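Local coordinates for protein small COPII coat GTPase SAR1 (Encephalitozoon cuniculi, PDB 6VS4) that belongs to the ADP-ribosylation factor family of small nucleotide-binding proteins with the P-loop fold and holds guanosine-5'-diphosphate in its pocket, at residues 109-114 and 142-147; 187-192 and 206-211. All coordinates share one frame; numbering follows the deposited sequence.

Interaction 1: residues 109-114 and 142-147; sequences GIVFIV and VVLMNK. With GDP (guanosine-5'-diphosphate), chain D.
Phe112 joins strand 109-114 to strand 142-146 through both of its backbone polar atoms: its N donates to Val142 O at 2.9 Å, and its O accepts Leu144 N at 2.8 Å. The two strands run parallel, 4.7 Å apart at closest approach, and are the strands of a right-handed beta-alpha-beta crossover in the P-loop fold, with helix 122-135 between them. Val114 repeats the pattern with Leu144 O and Asn146 N, while Val142 N reaches back to Ile110 O.

Side chains pair in register on both faces of the sheet. Val111, Ile113, Val142 and Leu144 share one; the CG1 methyl of Val142, set between its own backbone N and carbonyl carbon (chi1 67°), lies alongside Val111 CG2 at 3.7 Å. Leu144 CD1 slants across to Val111 CG1 at the same separation. On the other face the thioether of Met145 bends round to rest against Val114 CB, and the Phe112 ring turns away from the neighbouring strand toward helix 122-135, where it meets Tyr129 edge-to-face.

At the C-terminal end of strand 142-146, Asn146 and Lys147 begin the Asn-Lys-x-Asp signature of this family, which Asp149 completes. Asn146 ND2 lies 2.9 Å from GDP N7; its amide is fixed in rotation by Ile193 N, which donates to OD1, and by Ala50 O, which accepts from ND2. At Lys147 the backbone leaves the strand conformation with a positive phi (67°), and the extended side chain lies over one face of the guanine, with Lys147 CG 3.5 Å from GDP C6. Its ammonium, held by a salt bridge to Asp115 and a hydrogen bond to Asn49 O, also donates from Lys147 NZ to the ribose O4' of GDP at 3.2 Å.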
loop_
_atom_site.group_PDB
_atom_site.type_symbol
_atom_site.label_atom_id
_atom_site.label_comp_id
_atom_site.label_asym_id
_atom_site.label_seq_id
_atom_site.Cartn_x
_atom_site.Cartn_y
_atom_site.Cartn_z
ATOM N N GLY A 109 37.346 -1.951 6.035
ATOM C CA GLY A 109 36.788 -3.130 5.405
ATOM C C GLY A 109 36.743 -2.955 3.908
ATOM O O GLY A 109 36.795 -1.836 3.390
ATOM N N ILE A 110 36.639 -4.080 3.214
ATOM C CA ILE A 110 36.648 -4.100 1.761
ATOM C C ILE A 110 35.435 -4.868 1.262
ATOM O O ILE A 110 35.097 -5.934 1.789
ATOM C CB ILE A 110 37.960 -4.709 1.218
ATOM C CG1 ILE A 110 39.119 -3.750 1.498
ATOM C CG2 ILE A 110 37.832 -5.025 -0.267
ATOM C CD1 ILE A 110 40.473 -4.380 1.434
ATOM N N VAL A 111 34.770 -4.308 0.257
ATOM C CA VAL A 111 33.758 -5.004 -0.521
ATOM C C VAL A 111 34.331 -5.196 -1.921
ATOM O O VAL A 111 34.511 -4.228 -2.670
ATOM C CB VAL A 111 32.434 -4.230 -0.540
ATOM C CG1 VAL A 111 31.387 -4.952 -1.366
ATOM C CG2 VAL A 111 31.948 -4.039 0.873
ATOM N N PHE A 112 34.637 -6.440 -2.269
ATOM C CA PHE A 112 35.201 -6.781 -3.566
ATOM C C PHE A 112 34.115 -7.436 -4.411
ATOM O O PHE A 112 33.526 -8.442 -3.996
ATOM C CB PHE A 112 36.403 -7.712 -3.412
ATOM C CG PHE A 112 37.190 -7.891 -4.678
ATOM C CD1 PHE A 112 36.833 -8.857 -5.604
ATOM C CD2 PHE A 112 38.287 -7.090 -4.948
ATOM C CE1 PHE A 112 37.564 -9.023 -6.779
ATOM C CE2 PHE A 112 39.020 -7.250 -6.122
ATOM C CZ PHE A 112 38.657 -8.217 -7.035
ATOM N N ILE A 113 33.847 -6.865 -5.586
ATOM C CA ILE A 113 32.727 -7.264 -6.431
ATOM C C ILE A 113 33.249 -7.878 -7.723
ATOM O O ILE A 113 34.134 -7.308 -8.376
ATOM C CB ILE A 113 31.808 -6.069 -6.724
ATOM C CG1 ILE A 113 31.350 -5.438 -5.405
ATOM C CG2 ILE A 113 30.617 -6.517 -7.535
ATOM C CD1 ILE A 113 30.328 -4.321 -5.568
ATOM N N VAL A 114 32.677 -9.021 -8.111
ATOM C CA VAL A 114 33.055 -9.739 -9.323
ATOM C C VAL A 114 31.819 -9.947 -10.191
ATOM O O VAL A 114 30.761 -10.348 -9.695
ATOM C CB VAL A 114 33.711 -11.098 -8.994
ATOM C CG1 VAL A 114 34.025 -11.885 -10.280
ATOM C CG2 VAL A 114 34.955 -10.908 -8.156
ATOM N N VAL A 142 34.863 -8.904 2.166
ATOM C CA VAL A 142 33.654 -9.583 1.726
ATOM C C VAL A 142 33.625 -9.546 0.204
ATOM O O VAL A 142 33.886 -8.502 -0.409
ATOM C CB VAL A 142 32.388 -8.966 2.359
ATOM C CG1 VAL A 142 32.135 -7.553 1.876
ATOM C CG2 VAL A 142 31.195 -9.841 2.072
ATOM N N VAL A 143 33.383 -10.701 -0.408
ATOM C CA VAL A 143 33.378 -10.842 -1.858
ATOM C C VAL A 143 31.943 -11.043 -2.327
ATOM O O VAL A 143 31.245 -11.954 -1.864
ATOM C CB VAL A 143 34.276 -11.999 -2.317
ATOM C CG1 VAL A 143 34.157 -12.180 -3.816
ATOM C CG2 VAL A 143 35.703 -11.712 -1.939
ATOM N N LEU A 144 31.505 -10.188 -3.244
ATOM C CA LEU A 144 30.196 -10.306 -3.866
ATOM C C LEU A 144 30.379 -10.876 -5.264
ATOM O O LEU A 144 30.903 -10.203 -6.153
ATOM C CB LEU A 144 29.486 -8.954 -3.905
ATOM C CG LEU A 144 29.273 -8.276 -2.538
ATOM C CD1 LEU A 144 28.502 -6.960 -2.663
ATOM C CD2 LEU A 144 28.580 -9.220 -1.593
ATOM N N MET A 145 29.990 -12.129 -5.448
ATOM C CA MET A 145 29.870 -12.682 -6.794
ATOM C C MET A 145 28.547 -12.168 -7.351
ATOM O O MET A 145 27.470 -12.625 -6.960
ATOM C CB MET A 145 29.945 -14.205 -6.766
ATOM C CG MET A 145 31.282 -14.757 -6.268
ATOM S SD MET A 145 32.639 -14.598 -7.452
ATOM C CE MET A 145 33.987 -15.366 -6.559
ATOM N N ASN A 146 28.625 -11.181 -8.235
ATOM C CA ASN A 146 27.465 -10.426 -8.681
ATOM C C ASN A 146 27.010 -10.894 -10.059
ATOM O O ASN A 146 27.739 -11.582 -10.777
ATOM C CB ASN A 146 27.786 -8.926 -8.710
ATOM C CG ASN A 146 26.550 -8.062 -8.898
ATOM O OD1 ASN A 146 25.471 -8.393 -8.416
ATOM N ND2 ASN A 146 26.706 -6.947 -9.606
ATOM N N LYS A 147 25.782 -10.503 -10.414
ATOM C CA LYS A 147 25.164 -10.789 -11.712
ATOM C C LYS A 147 24.874 -12.277 -11.904
ATOM O O LYS A 147 24.891 -12.776 -13.032
ATOM C CB LYS A 147 26.016 -10.263 -12.871
ATOM C CG LYS A 147 26.417 -8.804 -12.726
ATOM C CD LYS A 147 26.708 -8.198 -14.077
ATOM C CE LYS A 147 27.306 -6.822 -13.958
ATOM N NZ LYS A 147 27.762 -6.359 -15.287
HETATM P PB GDP D . 31.196 -0.268 -12.066
HETATM O O1B GDP D . 32.175 -0.010 -13.226
HETATM O O2B GDP D . 30.911 0.972 -11.272
HETATM O O3B GDP D . 31.741 -1.433 -11.235
HETATM O O3A GDP D . 29.850 -0.819 -12.705
HETATM P PA GDP D . 28.334 -0.355 -12.653
HETATM O O1A GDP D . 28.223 0.889 -13.520
HETATM O O2A GDP D . 27.852 -0.232 -11.262
HETATM O "O5'" GDP D . 27.546 -1.507 -13.427
HETATM C "C5'" GDP D . 27.728 -1.815 -14.824
HETATM C "C4'" GDP D . 26.461 -2.423 -15.371
HETATM O "O4'" GDP D . 26.199 -3.677 -14.700
HETATM C "C3'" GDP D . 25.198 -1.567 -15.218
HETATM O "O3'" GDP D . 24.464 -1.493 -16.435
HETATM C "C2'" GDP D . 24.407 -2.295 -14.126
HETATM O "O2'" GDP D . 23.007 -2.137 -14.313
HETATM C "C1'" GDP D . 24.822 -3.738 -14.388
HETATM N N9 GDP D . 24.640 -4.640 -13.240
HETATM C C8 GDP D . 25.080 -4.471 -11.952
HETATM N N7 GDP D . 24.739 -5.458 -11.157
HETATM C C5 GDP D . 24.025 -6.324 -11.970
HETATM C C6 GDP D . 23.353 -7.561 -11.682
HETATM O O6 GDP D . 23.320 -8.159 -10.610
HETATM N N1 GDP D . 22.723 -8.083 -12.793
HETATM C C2 GDP D . 22.742 -7.525 -14.044
HETATM N N2 GDP D . 22.085 -8.177 -15.006
HETATM N N3 GDP D . 23.366 -6.387 -14.329
HETATM C C4 GDP D . 23.967 -5.837 -13.257
#

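Interaction 2: residues 187-192 and 206-211; sequences KIFYVT and ARAFKW. With GDP (guanosine-5'-diphosphate), chain D.
A lysine side chain crosses the face of an indole in this contact: Lys187 CB and CD both rest over one face of Trp211. Lys187 CB sits 3.6 Å from the centroid of the six-membered ring, 13° off its normal, in a CH-pi contact, and further along the chain Lys187 CD lies over the five-membered ring, 3.5 Å from Trp211 NE1. With CG anti to the backbone N (chi1 -166°) and the rest of the chain extended, the lysine spans both indole rings obliquely before its ammonium emerges near Glu178, with which it makes a long, weak ion pair.

A second CH-pi contact follows two residues along the strand. Ala208 CB stands almost over the middle of the Phe189 ring, 3.7 Å from its centroid, and the small methyl lets the helix backbone come close too, Ala208 CA approaching Phe189 CZ to 3.6 Å. In the P-loop fold this is the C-terminal helix, 204-223, packed against edge strand 186-190; the segments are nearly antiparallel, at 164°, with axes 9.2 Å apart. The backbone of Arg207 and the CB of Trp211 also approach the Phe189 ring obliquely, Trp211 CB reaching Phe189 CZ at 4.1 Å. Phe189 and Ala208 both also pack on Val142 of the adjacent strand. Past the strand end, Thr192 OG1 is hydrogen-bonded to Asp149 OD1, while Thr192 CG2 comes to 3.2 Å from GDP O6.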
loop_
_atom_site.group_PDB
_atom_site.type_symbol
_atom_site.label_atom_id
_atom_site.label_comp_id
_atom_site.label_asym_id
_atom_site.label_seq_id
_atom_site.Cartn_x
_atom_site.Cartn_y
_atom_site.Cartn_z
ATOM N N LYS A 187 34.982 -13.797 2.956
ATOM C CA LYS A 187 33.753 -14.566 2.796
ATOM C C LYS A 187 33.056 -14.181 1.499
ATOM O O LYS A 187 32.882 -12.993 1.206
ATOM C CB LYS A 187 32.801 -14.374 3.984
ATOM C CG LYS A 187 31.682 -15.410 3.991
ATOM C CD LYS A 187 30.907 -15.443 5.290
ATOM C CE LYS A 187 29.769 -16.453 5.192
ATOM N NZ LYS A 187 29.184 -16.780 6.521
ATOM N N ILE A 188 32.626 -15.194 0.748
ATOM C CA ILE A 188 32.057 -15.024 -0.585
ATOM C C ILE A 188 30.539 -15.079 -0.498
ATOM O O ILE A 188 29.974 -15.982 0.130
ATOM C CB ILE A 188 32.593 -16.100 -1.548
ATOM C CG1 ILE A 188 34.114 -16.004 -1.657
ATOM C CG2 ILE A 188 31.973 -15.964 -2.929
ATOM C CD1 ILE A 188 34.733 -17.192 -2.375
ATOM N N PHE A 189 29.875 -14.120 -1.133
ATOM C CA PHE A 189 28.423 -14.110 -1.221
ATOM C C PHE A 189 28.002 -14.033 -2.682
ATOM O O PHE A 189 28.691 -13.430 -3.510
ATOM C CB PHE A 189 27.817 -12.934 -0.438
ATOM C CG PHE A 189 28.004 -13.026 1.058
ATOM C CD1 PHE A 189 29.211 -12.682 1.643
ATOM C CD2 PHE A 189 26.957 -13.436 1.878
ATOM C CE1 PHE A 189 29.378 -12.755 3.014
ATOM C CE2 PHE A 189 27.117 -13.516 3.253
ATOM C CZ PHE A 189 28.328 -13.170 3.823
ATOM N N TYR A 190 26.868 -14.652 -2.992
ATOM C CA TYR A 190 26.344 -14.724 -4.352
ATOM C C TYR A 190 25.064 -13.900 -4.419
ATOM O O TYR A 190 24.101 -14.182 -3.696
ATOM C CB TYR A 190 26.109 -16.178 -4.771
ATOM C CG TYR A 190 27.356 -17.013 -4.596
ATOM C CD1 TYR A 190 28.255 -17.176 -5.639
ATOM C CD2 TYR A 190 27.658 -17.597 -3.373
ATOM C CE1 TYR A 190 29.409 -17.916 -5.481
ATOM C CE2 TYR A 190 28.801 -18.327 -3.199
ATOM C CZ TYR A 190 29.679 -18.490 -4.258
ATOM O OH TYR A 190 30.823 -19.228 -4.083
ATOM N N VAL A 191 25.073 -12.863 -5.257
ATOM C CA VAL A 191 24.038 -11.839 -5.248
ATOM C C VAL A 191 23.707 -11.416 -6.674
ATOM O O VAL A 191 24.469 -11.647 -7.615
ATOM C CB VAL A 191 24.469 -10.601 -4.423
ATOM C CG1 VAL A 191 24.696 -10.961 -2.955
ATOM C CG2 VAL A 191 25.724 -9.985 -5.015
ATOM N N THR A 192 22.540 -10.789 -6.817
ATOM C CA THR A 192 22.168 -9.989 -7.987
ATOM C C THR A 192 21.833 -8.610 -7.431
ATOM O O THR A 192 20.760 -8.406 -6.857
ATOM C CB THR A 192 20.987 -10.564 -8.767
ATOM O OG1 THR A 192 21.377 -11.768 -9.433
ATOM C CG2 THR A 192 20.507 -9.568 -9.807
ATOM N N ALA A 206 22.495 -8.092 2.189
ATOM C CA ALA A 206 22.463 -7.515 3.533
ATOM C C ALA A 206 23.257 -8.360 4.525
ATOM O O ALA A 206 23.928 -7.816 5.411
ATOM C CB ALA A 206 21.021 -7.361 4.014
ATOM N N ARG A 207 23.220 -9.691 4.384
ATOM C CA ARG A 207 24.015 -10.521 5.285
ATOM C C ARG A 207 25.508 -10.320 5.057
ATOM O O ARG A 207 26.301 -10.459 5.999
ATOM C CB ARG A 207 23.655 -11.997 5.129
ATOM C CG ARG A 207 22.295 -12.362 5.705
ATOM C CD ARG A 207 22.103 -13.867 5.764
ATOM N NE ARG A 207 22.838 -14.554 4.704
ATOM C CZ ARG A 207 22.290 -15.004 3.581
ATOM N NH1 ARG A 207 20.995 -14.843 3.360
ATOM N NH2 ARG A 207 23.043 -15.622 2.681
ATOM N N ALA A 208 25.904 -9.966 3.828
ATOM C CA ALA A 208 27.310 -9.676 3.564
ATOM C C ALA A 208 27.770 -8.458 4.355
ATOM O O ALA A 208 28.863 -8.461 4.931
ATOM C CB ALA A 208 27.538 -9.474 2.066
ATOM N N PHE A 209 26.937 -7.416 4.424
ATOM C CA PHE A 209 27.305 -6.242 5.211
ATOM C C PHE A 209 27.273 -6.531 6.709
ATOM O O PHE A 209 28.102 -6.005 7.459
ATOM C CB PHE A 209 26.393 -5.069 4.868
ATOM C CG PHE A 209 26.763 -4.384 3.593
ATOM C CD1 PHE A 209 27.780 -3.446 3.569
ATOM C CD2 PHE A 209 26.097 -4.678 2.413
ATOM C CE1 PHE A 209 28.124 -2.805 2.393
ATOM C CE2 PHE A 209 26.435 -4.042 1.235
ATOM C CZ PHE A 209 27.452 -3.104 1.224
ATOM N N LYS A 210 26.327 -7.357 7.169
ATOM C CA LYS A 210 26.314 -7.706 8.588
ATOM C C LYS A 210 27.541 -8.533 8.958
ATOM O O LYS A 210 28.123 -8.344 10.032
ATOM C CB LYS A 210 25.020 -8.438 8.957
ATOM N N TRP A 211 27.970 -9.436 8.071
ATOM C CA TRP A 211 29.196 -10.188 8.333
ATOM C C TRP A 211 30.407 -9.262 8.358
ATOM O O TRP A 211 31.248 -9.351 9.259
ATOM C CB TRP A 211 29.379 -11.284 7.279
ATOM C CG TRP A 211 30.641 -12.087 7.447
ATOM C CD1 TRP A 211 30.791 -13.232 8.174
ATOM C CD2 TRP A 211 31.925 -11.807 6.870
ATOM N NE1 TRP A 211 32.086 -13.683 8.085
ATOM C CE2 TRP A 211 32.804 -12.826 7.294
ATOM C CE3 TRP A 211 32.417 -10.796 6.037
ATOM C CZ2 TRP A 211 34.147 -12.863 6.916
ATOM C CZ3 TRP A 211 33.752 -10.832 5.668
ATOM C CH2 TRP A 211 34.599 -11.860 6.104
HETATM P PB GDP D . 31.196 -0.268 -12.066
HETATM O O1B GDP D . 32.175 -0.010 -13.226
HETATM O O2B GDP D . 30.911 0.972 -11.272
HETATM O O3B GDP D . 31.741 -1.433 -11.235
HETATM O O3A GDP D . 29.850 -0.819 -12.705
HETATM P PA GDP D . 28.334 -0.355 -12.653
HETATM O O1A GDP D . 28.223 0.889 -13.520
HETATM O O2A GDP D . 27.852 -0.232 -11.262
HETATM O "O5'" GDP D . 27.546 -1.507 -13.427
HETATM C "C5'" GDP D . 27.728 -1.815 -14.824
HETATM C "C4'" GDP D . 26.461 -2.423 -15.371
HETATM O "O4'" GDP D . 26.199 -3.677 -14.700
HETATM C "C3'" GDP D . 25.198 -1.567 -15.218
HETATM O "O3'" GDP D . 24.464 -1.493 -16.435
HETATM C "C2'" GDP D . 24.407 -2.295 -14.126
HETATM O "O2'" GDP D . 23.007 -2.137 -14.313
HETATM C "C1'" GDP D . 24.822 -3.738 -14.388
HETATM N N9 GDP D . 24.640 -4.640 -13.240
HETATM C C8 GDP D . 25.080 -4.471 -11.952
HETATM N N7 GDP D . 24.739 -5.458 -11.157
HETATM C C5 GDP D . 24.025 -6.324 -11.970
HETATM C C6 GDP D . 23.353 -7.561 -11.682
HETATM O O6 GDP D . 23.320 -8.159 -10.610
HETATM N N1 GDP D . 22.723 -8.083 -12.793
HETATM C C2 GDP D . 22.742 -7.525 -14.044
HETATM N N2 GDP D . 22.085 -8.177 -15.006
HETATM N N3 GDP D . 23.366 -6.387 -14.329
HETATM C C4 GDP D . 23.967 -5.837 -13.257
#

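Overall arrangement
Strand 142-146 lies between the two contacts: bound to 109-114 in interaction 1, it continues the parallel sheet on its other side to 187-190 of interaction 2. Probable hydrogen bonds make that junction, Phe189 N to Val143 O and Met145 N to Phe189 O, each 2.7 Å. The centres are about 8 Å apart. On the face that carries both side chains, Val142 CG2 meets Phe189 CD1 at 3.5 Å, and Ala208 of helix 206-211 packs against both of them. At their C-terminal ends the strands lead into the guanine site: interaction 1 supplies Asn146 and Lys147, interaction 2 supplies Thr192, and Asp149, outside both interactions, is hydrogen-bonded to GDP as well.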